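PDB 4EFI: 3-oxoacyl-(Acyl-carrier protein) synthase from Burkholderia xenovorans, which probably catalyses, as a 3-oxoacyl-[acyl-carrier-protein] synthase of the thiolase clan, carbon-carbon bond formation in fatty acid synthesis. Local coordinates for residues R57-A62 against F173-T178; S95-Y100 against V154-S159; L102-F107 against A121-L126. One frame throughout, in Å; residues are numbered along the deposited sequence.

Contact 1 of 3, residues R57-A62 against F173-T178; sequences RRWADA and FGDAGT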
loop_
_atom_site.group_PDB
_atom_site.type_symbol
_atom_site.label_atom_id
_atom_site.label_comp_id
_atom_site.label_asym_id
_atom_site.label_seq_id
_atom_site.Cartn_x
_atom_site.Cartn_y
_atom_site.Cartn_z
ATOM N N ARG A 57 -15.908 -3.528 3.329
ATOM C CA ARG A 57 -14.791 -2.598 3.285
ATOM C C ARG A 57 -15.083 -1.430 4.224
ATOM O O ARG A 57 -16.222 -1.258 4.670
ATOM C CB ARG A 57 -14.509 -2.108 1.851
ATOM C CG ARG A 57 -15.416 -1.021 1.313
ATOM C CD ARG A 57 -16.780 -1.530 0.947
ATOM N NE ARG A 57 -16.804 -2.334 -0.279
ATOM C CZ ARG A 57 -17.570 -3.394 -0.494
ATOM N NH1 ARG A 57 -17.552 -3.996 -1.677
ATOM N NH2 ARG A 57 -18.370 -3.863 0.453
ATOM N N ARG A 58 -14.051 -0.672 4.566
ATOM C CA ARG A 58 -14.232 0.510 5.414
ATOM C C ARG A 58 -14.126 1.786 4.610
ATOM O O ARG A 58 -13.212 1.910 3.783
ATOM C CB ARG A 58 -13.179 0.534 6.520
ATOM C CG ARG A 58 -13.084 -0.742 7.326
ATOM C CD ARG A 58 -14.392 -1.095 7.995
ATOM N NE ARG A 58 -14.262 -2.231 8.926
ATOM C CZ ARG A 58 -13.994 -2.145 10.232
ATOM N NH1 ARG A 58 -13.837 -0.976 10.822
ATOM N NH2 ARG A 58 -13.890 -3.250 10.964
ATOM N N TRP A 59 -15.048 2.720 4.811
ATOM C CA TRP A 59 -15.029 3.995 4.104
ATOM C C TRP A 59 -14.925 5.165 5.075
ATOM O O TRP A 59 -15.707 5.278 6.019
ATOM C CB TRP A 59 -16.271 4.183 3.250
ATOM C CG TRP A 59 -16.277 3.458 1.929
ATOM C CD1 TRP A 59 -15.264 2.716 1.379
ATOM C CD2 TRP A 59 -17.353 3.441 0.999
ATOM N NE1 TRP A 59 -15.674 2.240 0.144
ATOM C CE2 TRP A 59 -16.943 2.675 -0.104
ATOM C CE3 TRP A 59 -18.623 4.016 0.994
ATOM C CZ2 TRP A 59 -17.770 2.455 -1.209
ATOM C CZ3 TRP A 59 -19.452 3.799 -0.109
ATOM C CH2 TRP A 59 -19.012 3.025 -1.191
ATOM N N ALA A 60 -13.960 6.040 4.820
ATOM C CA ALA A 60 -13.766 7.258 5.596
ATOM C C ALA A 60 -14.931 8.208 5.434
ATOM O O ALA A 60 -15.463 8.379 4.336
ATOM C CB ALA A 60 -12.494 7.939 5.121
ATOM N N ASP A 61 -15.327 8.867 6.513
ATOM C CA ASP A 61 -16.308 9.940 6.372
ATOM C C ASP A 61 -15.662 11.231 5.868
ATOM O O ASP A 61 -14.457 11.295 5.680
ATOM C CB ASP A 61 -17.080 10.149 7.681
ATOM C CG ASP A 61 -16.191 10.469 8.862
ATOM O OD1 ASP A 61 -15.090 11.042 8.705
ATOM O OD2 ASP A 61 -16.604 10.159 10.003
ATOM N N ALA A 62 -16.461 12.269 5.621
ATOM C CA ALA A 62 -15.934 13.476 4.980
ATOM C C ALA A 62 -14.817 14.143 5.780
ATOM O O ALA A 62 -13.864 14.680 5.211
ATOM C CB ALA A 62 -17.063 14.474 4.691
ATOM N N PHE A 173 -12.848 -0.667 -3.840
ATOM C CA PHE A 173 -11.928 0.072 -2.974
ATOM C C PHE A 173 -12.439 0.318 -1.563
ATOM O O PHE A 173 -13.613 0.667 -1.341
ATOM C CB PHE A 173 -11.538 1.408 -3.615
ATOM C CG PHE A 173 -10.692 1.253 -4.847
ATOM C CD1 PHE A 173 -9.356 0.902 -4.740
ATOM C CD2 PHE A 173 -11.229 1.434 -6.110
ATOM C CE1 PHE A 173 -8.567 0.752 -5.897
ATOM C CE2 PHE A 173 -10.454 1.279 -7.246
ATOM C CZ PHE A 173 -9.140 0.936 -7.137
ATOM N N GLY A 174 -11.520 0.175 -0.619
ATOM C CA GLY A 174 -11.728 0.548 0.766
ATOM C C GLY A 174 -10.627 1.502 1.197
ATOM O O GLY A 174 -9.679 1.752 0.440
ATOM N N ASP A 175 -10.739 2.004 2.422
ATOM C CA ASP A 175 -9.824 3.010 2.947
ATOM C C ASP A 175 -9.032 2.487 4.144
ATOM O O ASP A 175 -9.556 1.740 4.967
ATOM C CB ASP A 175 -10.606 4.252 3.373
ATOM C CG ASP A 175 -11.334 4.911 2.220
ATOM O OD1 ASP A 175 -10.934 4.703 1.059
ATOM O OD2 ASP A 175 -12.302 5.648 2.480
ATOM N N ALA A 176 -7.753 2.843 4.207
ATOM C CA ALA A 176 -6.923 2.543 5.365
ATOM C C ALA A 176 -5.726 3.483 5.434
ATOM O O ALA A 176 -5.282 4.003 4.418
ATOM C CB ALA A 176 -6.453 1.099 5.313
ATOM N N GLY A 177 -5.186 3.660 6.635
ATOM C CA GLY A 177 -3.953 4.396 6.836
ATOM C C GLY A 177 -3.040 3.596 7.746
ATOM O O GLY A 177 -3.520 2.872 8.611
ATOM N N THR A 178 -1.730 3.714 7.557
ATOM C CA THR A 178 -0.789 2.904 8.333
ATOM C C THR A 178 0.431 3.717 8.697
ATOM O O THR A 178 0.773 4.716 8.050
ATOM C CB THR A 178 -0.341 1.656 7.552
ATOM O OG1 THR A 178 0.554 2.019 6.490
ATOM C CG2 THR A 178 -1.525 0.899 6.986
HETATM O O HOH W 1 -15.856 -0.720 -2.189
HETATM O O HOH W 2 -11.179 -0.875 4.228
#
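Trp59 and Ala60 meet Phe173 and Asp175 through hydrogen bonds that pin the packed side of this contact. The indole reaches Phe173 with its N-H edge: NE1 donates to Phe173 O over 3.0 Å at 164°, and the acceptor lies in the ring plane. One residue on, the backbone N of Ala60 gives a nearly straight bond of 2.9 Å to Asp175 OD2, on the anti lone pair. The same carboxylate oxygen is shared with Ser159 OG. The backbones also meet directly, Asp175 N donating to Arg58 O at 2.8 Å. Gly174, with no side chain to interpose, brings its CA to 3.6 Å from Arg58 O and 4.0 Å from CB of the buried Arg57. The contact thereby fastens strand 56-58, paired with strand 30-32 in a small antiparallel sheet, against the residues leading into strand 176-184 of the larger mixed sheet. Arg57 sets its CG between its own N and carbonyl carbon (chi1 79°), which turns the bent chain past Phe173 O, and a water bridges NE and that carbonyl. Phe173 O therefore receives both the indole and the water, while the Arg57 guanidinium continues to Leu171, Asn33 and Val31. The looser, more open side is that of the Arg58 side chain, which is partly exposed, as are Trp59 and Ala60, whereas Gly174 and Asp175 are buried. Here a second water accepts from Arg58 N, 2.9 Å away, and also approaches Asp175 O. The Arg58 chain leads away from the contact, its NH1 meeting Pro27 O and forming a salt bridge with Glu353.

Contact 2 of 3, residues S95-Y100 against V154-S159; sequences SQTPNY and VGDTIS
Asp156 OD1 is gripped by two donors from the facing loop: Gln96 N at 2.8 Å, which arrives on the syn side, and the Thr97 hydroxyl OG1, also at 2.8 Å, on the anti side, both somewhat out of the carboxylate plane. The other oxygen is held by the Gln96 side chain. Beyond CG this chain is extended, carrying NE2 to within 3.0 Å of Asp156 OD2, with the amide and carboxylate planes 33° apart; Ser302 OG binds OD2 as well. Gln96 thus clasps both carboxylate oxygens, one through its backbone and one through its amide. Strands 90-94 and 149-156 are parallel neighbours in the mixed sheet, and the contact forms toward the C-terminal ends of these strands. There Ser95 OG accepts from Thr97 N (3.0 Å), an ST turn that helps to shape the loop, and OG also lies 2.8 Å from Gly155 O. Thr97 OG1 works in both directions. Placed between its own N and carbonyl carbon (chi1 51°), it donates to Asp156 and accepts from Thr157 N at 2.9 Å, 165° at the hydrogen. Apolar cover comes from Ile158, whose CD1 rests 3.8 Å from Gln96 NE2, while a water bridges Thr97 O and Thr157 OG1.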
loop_
_atom_site.group_PDB
_atom_site.type_symbol
_atom_site.label_atom_id
_atom_site.label_comp_id
_atom_site.label_asym_id
_atom_site.label_seq_id
_atom_site.Cartn_x
_atom_site.Cartn_y
_atom_site.Cartn_z
ATOM N N SER A 95 0.958 8.678 -0.274
ATOM C CA SER A 95 -0.478 8.732 -0.427
ATOM C C SER A 95 -0.835 9.402 -1.739
ATOM O O SER A 95 -0.047 10.190 -2.282
ATOM C CB SER A 95 -1.099 9.540 0.698
ATOM O OG SER A 95 -2.531 9.561 0.628
ATOM N N GLN A 96 -2.019 9.094 -2.250
ATOM C CA GLN A 96 -2.594 9.789 -3.394
ATOM C C GLN A 96 -3.731 10.731 -2.972
ATOM O O GLN A 96 -4.332 11.364 -3.833
ATOM C CB GLN A 96 -3.109 8.758 -4.388
ATOM C CG GLN A 96 -2.002 7.857 -4.884
ATOM C CD GLN A 96 -2.492 6.675 -5.671
ATOM O OE1 GLN A 96 -2.154 6.524 -6.835
ATOM N NE2 GLN A 96 -3.252 5.823 -5.030
ATOM N N THR A 97 -4.007 10.802 -1.665
ATOM C CA THR A 97 -5.149 11.553 -1.157
ATOM C C THR A 97 -4.748 12.489 -0.007
ATOM O O THR A 97 -5.265 12.400 1.101
ATOM C CB THR A 97 -6.341 10.619 -0.813
ATOM O OG1 THR A 97 -5.905 9.529 0.028
ATOM C CG2 THR A 97 -6.951 10.055 -2.098
ATOM N N PRO A 98 -3.815 13.396 -0.282
ATOM C CA PRO A 98 -3.338 14.329 0.745
ATOM C C PRO A 98 -4.414 15.334 1.198
ATOM O O PRO A 98 -5.370 15.597 0.474
ATOM C CB PRO A 98 -2.206 15.054 0.029
ATOM C CG PRO A 98 -2.623 15.047 -1.405
ATOM C CD PRO A 98 -3.245 13.701 -1.609
ATOM N N ASN A 99 -4.178 15.958 2.348
ATOM C CA ASN A 99 -5.143 16.917 2.878
ATOM C C ASN A 99 -5.342 18.124 1.964
ATOM O O ASN A 99 -6.473 18.539 1.697
ATOM C CB ASN A 99 -4.680 17.450 4.254
ATOM C CG ASN A 99 -4.893 16.473 5.380
ATOM O OD1 ASN A 99 -5.262 15.316 5.164
ATOM N ND2 ASN A 99 -4.645 16.922 6.600
ATOM N N TYR A 100 -4.215 18.715 1.538
ATOM C CA TYR A 100 -4.195 19.988 0.825
ATOM C C TYR A 100 -3.329 19.899 -0.422
ATOM O O TYR A 100 -2.422 19.069 -0.507
ATOM C CB TYR A 100 -3.596 21.134 1.690
ATOM C CG TYR A 100 -4.159 21.172 3.086
ATOM C CD1 TYR A 100 -5.503 21.399 3.299
ATOM C CD2 TYR A 100 -3.361 20.907 4.180
ATOM C CE1 TYR A 100 -6.043 21.389 4.572
ATOM C CE2 TYR A 100 -3.887 20.903 5.467
ATOM C CZ TYR A 100 -5.231 21.142 5.644
ATOM O OH TYR A 100 -5.800 21.114 6.918
ATOM N N VAL A 154 1.747 5.589 5.373
ATOM C CA VAL A 154 1.354 5.105 4.063
ATOM C C VAL A 154 -0.151 4.841 4.125
ATOM O O VAL A 154 -0.613 3.991 4.900
ATOM C CB VAL A 154 2.135 3.849 3.657
ATOM C CG1 VAL A 154 1.689 3.378 2.255
ATOM C CG2 VAL A 154 3.632 4.134 3.721
ATOM N N GLY A 155 -0.930 5.606 3.366
ATOM C CA GLY A 155 -2.375 5.515 3.515
ATOM C C GLY A 155 -3.109 6.185 2.382
ATOM O O GLY A 155 -2.544 6.968 1.616
ATOM N N ASP A 156 -4.399 5.893 2.281
ATOM C CA ASP A 156 -5.210 6.469 1.216
ATOM C C ASP A 156 -6.671 6.400 1.609
ATOM O O ASP A 156 -7.083 5.510 2.382
ATOM C CB ASP A 156 -5.035 5.693 -0.098
ATOM C CG ASP A 156 -4.272 6.459 -1.163
ATOM O OD1 ASP A 156 -4.232 7.704 -1.173
ATOM O OD2 ASP A 156 -3.700 5.770 -2.028
ATOM N N THR A 157 -7.461 7.304 1.050
ATOM C CA THR A 157 -8.919 7.187 1.105
ATOM C C THR A 157 -9.429 7.232 -0.343
ATOM O O THR A 157 -10.050 8.193 -0.778
ATOM C CB THR A 157 -9.598 8.280 1.947
ATOM O OG1 THR A 157 -9.303 9.564 1.400
ATOM C CG2 THR A 157 -9.118 8.249 3.390
ATOM N N ILE A 158 -9.157 6.178 -1.106
ATOM C CA ILE A 158 -9.551 6.153 -2.511
ATOM C C ILE A 158 -11.063 6.210 -2.656
ATOM O O ILE A 158 -11.576 6.603 -3.712
ATOM C CB ILE A 158 -9.013 4.909 -3.260
ATOM C CG1 ILE A 158 -7.490 4.949 -3.294
ATOM C CG2 ILE A 158 -9.613 4.778 -4.674
ATOM C CD1 ILE A 158 -6.894 6.184 -3.926
ATOM N N SER A 159 -11.812 5.845 -1.622
ATOM C CA SER A 159 -13.270 5.941 -1.712
ATOM C C SER A 159 -13.721 7.356 -2.113
ATOM O O SER A 159 -14.767 7.507 -2.763
ATOM C CB SER A 159 -13.939 5.539 -0.393
ATOM O OG SER A 159 -13.686 6.518 0.572
HETATM O O HOH W 3 -7.579 11.497 2.347
#

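Contact 3 of 3, residues L102-F107 against A121-L126; sequences LPATAF and ALDINL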
loop_
_atom_site.group_PDB
_atom_site.type_symbol
_atom_site.label_atom_id
_atom_site.label_comp_id
_atom_site.label_asym_id
_atom_site.label_seq_id
_atom_site.Cartn_x
_atom_site.Cartn_y
_atom_site.Cartn_z
ATOM N N LEU A 102 -1.314 22.248 -0.890
ATOM C CA LEU A 102 -0.128 22.703 -0.173
ATOM C C LEU A 102 -0.653 23.312 1.126
ATOM O O LEU A 102 -1.750 23.870 1.130
ATOM C CB LEU A 102 0.702 23.699 -0.994
ATOM C CG LEU A 102 0.048 25.037 -1.303
ATOM C CD1 LEU A 102 0.376 26.132 -0.276
ATOM C CD2 LEU A 102 0.459 25.523 -2.700
ATOM N N PRO A 103 0.071 23.160 2.236
ATOM C CA PRO A 103 1.316 22.429 2.363
ATOM C C PRO A 103 1.129 20.925 2.344
ATOM O O PRO A 103 0.017 20.413 2.455
ATOM C CB PRO A 103 1.787 22.824 3.756
ATOM C CG PRO A 103 0.509 23.030 4.546
ATOM C CD PRO A 103 -0.441 23.611 3.548
ATOM N N ALA A 104 2.238 20.217 2.215
ATOM C CA ALA A 104 2.243 18.772 2.288
ATOM C C ALA A 104 1.716 18.254 3.630
ATOM O O ALA A 104 1.950 18.840 4.693
ATOM C CB ALA A 104 3.647 18.265 2.057
ATOM N N THR A 105 1.055 17.117 3.585
ATOM C CA THR A 105 0.452 16.523 4.773
ATOM C C THR A 105 1.521 16.020 5.754
ATOM O O THR A 105 1.274 15.924 6.967
ATOM C CB THR A 105 -0.555 15.431 4.344
ATOM O OG1 THR A 105 -1.616 16.045 3.602
ATOM C CG2 THR A 105 -1.181 14.720 5.532
ATOM N N ALA A 106 2.725 15.732 5.258
ATOM C CA ALA A 106 3.801 15.362 6.173
ATOM C C ALA A 106 4.056 16.457 7.197
ATOM O O ALA A 106 4.417 16.161 8.324
ATOM C CB ALA A 106 5.060 15.037 5.398
ATOM N N PHE A 107 3.860 17.719 6.830
ATOM C CA PHE A 107 4.052 18.817 7.790
ATOM C C PHE A 107 2.963 18.821 8.846
ATOM O O PHE A 107 3.231 19.086 10.028
ATOM C CB PHE A 107 4.106 20.172 7.072
ATOM C CG PHE A 107 5.319 20.327 6.227
ATOM C CD1 PHE A 107 6.548 20.585 6.818
ATOM C CD2 PHE A 107 5.250 20.183 4.860
ATOM C CE1 PHE A 107 7.681 20.671 6.070
ATOM C CE2 PHE A 107 6.391 20.272 4.101
ATOM C CZ PHE A 107 7.614 20.521 4.722
ATOM N N ALA A 121 10.368 15.982 6.419
ATOM C CA ALA A 121 8.944 15.830 6.146
ATOM C C ALA A 121 8.726 15.791 4.633
ATOM O O ALA A 121 8.846 16.803 3.952
ATOM C CB ALA A 121 8.179 16.982 6.788
ATOM N N LEU A 122 8.402 14.619 4.105
ATOM C CA LEU A 122 8.305 14.446 2.653
ATOM C C LEU A 122 7.000 13.772 2.277
ATOM O O LEU A 122 6.765 12.639 2.720
ATOM C CB LEU A 122 9.467 13.569 2.174
ATOM C CG LEU A 122 10.853 14.196 2.368
ATOM C CD1 LEU A 122 11.940 13.177 2.028
ATOM C CD2 LEU A 122 11.016 15.449 1.497
ATOM N N ASP A 123 6.167 14.417 1.469
ATOM C CA ASP A 123 5.010 13.768 0.842
ATOM C C ASP A 123 5.475 13.218 -0.503
ATOM O O ASP A 123 5.960 13.986 -1.349
ATOM C CB ASP A 123 3.871 14.780 0.522
ATOM C CG ASP A 123 2.874 15.040 1.664
ATOM O OD1 ASP A 123 3.218 14.807 2.818
ATOM O OD2 ASP A 123 1.757 15.569 1.367
ATOM N N ILE A 124 5.228 11.942 -0.756
ATOM C CA ILE A 124 5.544 11.286 -2.028
ATOM C C ILE A 124 4.279 10.666 -2.623
ATOM O O ILE A 124 3.537 9.953 -1.930
ATOM C CB ILE A 124 6.579 10.191 -1.820
ATOM C CG1 ILE A 124 7.831 10.801 -1.221
ATOM C CG2 ILE A 124 6.847 9.462 -3.135
ATOM C CD1 ILE A 124 8.964 9.768 -0.999
ATOM N N ASN A 125 3.984 10.998 -3.876
ATOM C CA ASN A 125 2.789 10.484 -4.551
ATOM C C ASN A 125 3.019 9.169 -5.271
ATOM O O ASN A 125 3.481 9.137 -6.404
ATOM C CB ASN A 125 2.239 11.516 -5.536
ATOM C CG ASN A 125 0.938 11.077 -6.196
ATOM O OD1 ASN A 125 0.385 10.009 -5.888
ATOM N ND2 ASN A 125 0.416 11.912 -7.069
ATOM N N LEU A 126 2.705 8.091 -4.578
ATOM C CA LEU A 126 2.723 6.753 -5.155
ATOM C C LEU A 126 1.470 6.042 -4.723
ATOM O O LEU A 126 0.889 6.343 -3.669
ATOM C CB LEU A 126 3.927 5.964 -4.653
ATOM C CG LEU A 126 5.273 6.389 -5.210
ATOM C CD1 LEU A 126 6.376 5.751 -4.370
ATOM C CD2 LEU A 126 5.406 6.016 -6.685
#
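Asp123, Ala121 and Ala106 account for most of the surface buried here, and Asp123 does the polar work. Its carboxylate faces the start of helix 105-112 and takes two successive backbone N-H groups, one on each oxygen: Thr105 N reaches OD2 at 2.8 Å and Ala106 N reaches OD1 at 2.7 Å. Both donors come from the syn side, lying 27° and 17° out of the carboxylate plane, and the pair of bonds restrains the group from turning. CG stands beside the backbone N of Asp123 and anti to its carbonyl carbon (chi1 -87°), which carries the carboxylate across to the helix. Facing the N-terminal end of a helix, the negative charge would probably be stabilised. Ala104 packs closely against the same group, its CB 3.3 Å from Asp123 CG. Strand 90-94, helix 105-112 and strand 120-124 form a beta-alpha-beta unit, and this contact ties the first turn of its helix to its second strand, at the outer edge of the mixed sheet. Two residues back along that strand the character changes to apolar. Ala106 CB meets Ala121 CB at 3.9 Å and leans on the strand backbone at Leu122 N, 3.6 Å away; Leu91 of the neighbouring strand also touches this methyl. The Phe107 ring lies against Ala121, whose methyl sits over one face, 4.1 Å from the centroid and displaced toward the rim, a CH-pi contact.

All three contacts reach the six-stranded mixed sheet, in which strands 120-124, 90-94, 149-156 and 176-184 are successive neighbours: contact 3 lies at edge strand 120-124, contact 2 joins the loop after 90-94 to 149-156, and contact 1 reaches 176-184. Centres of contacts 1 and 2 are about 10 Å apart, of 2 and 3 about 11 Å, of 1 and 3 about 19 Å. Contact 2 touches both others, through Val154 O with Thr178 OG1 and Asn99 N with Thr105 OG1. Along the chain, contact 3 falls between the segments of contact 2, and these between those of contact 1, which brings in strand 56-58 of the small sheet. Such linking of successive strands is consistent with a thiolase-type fold.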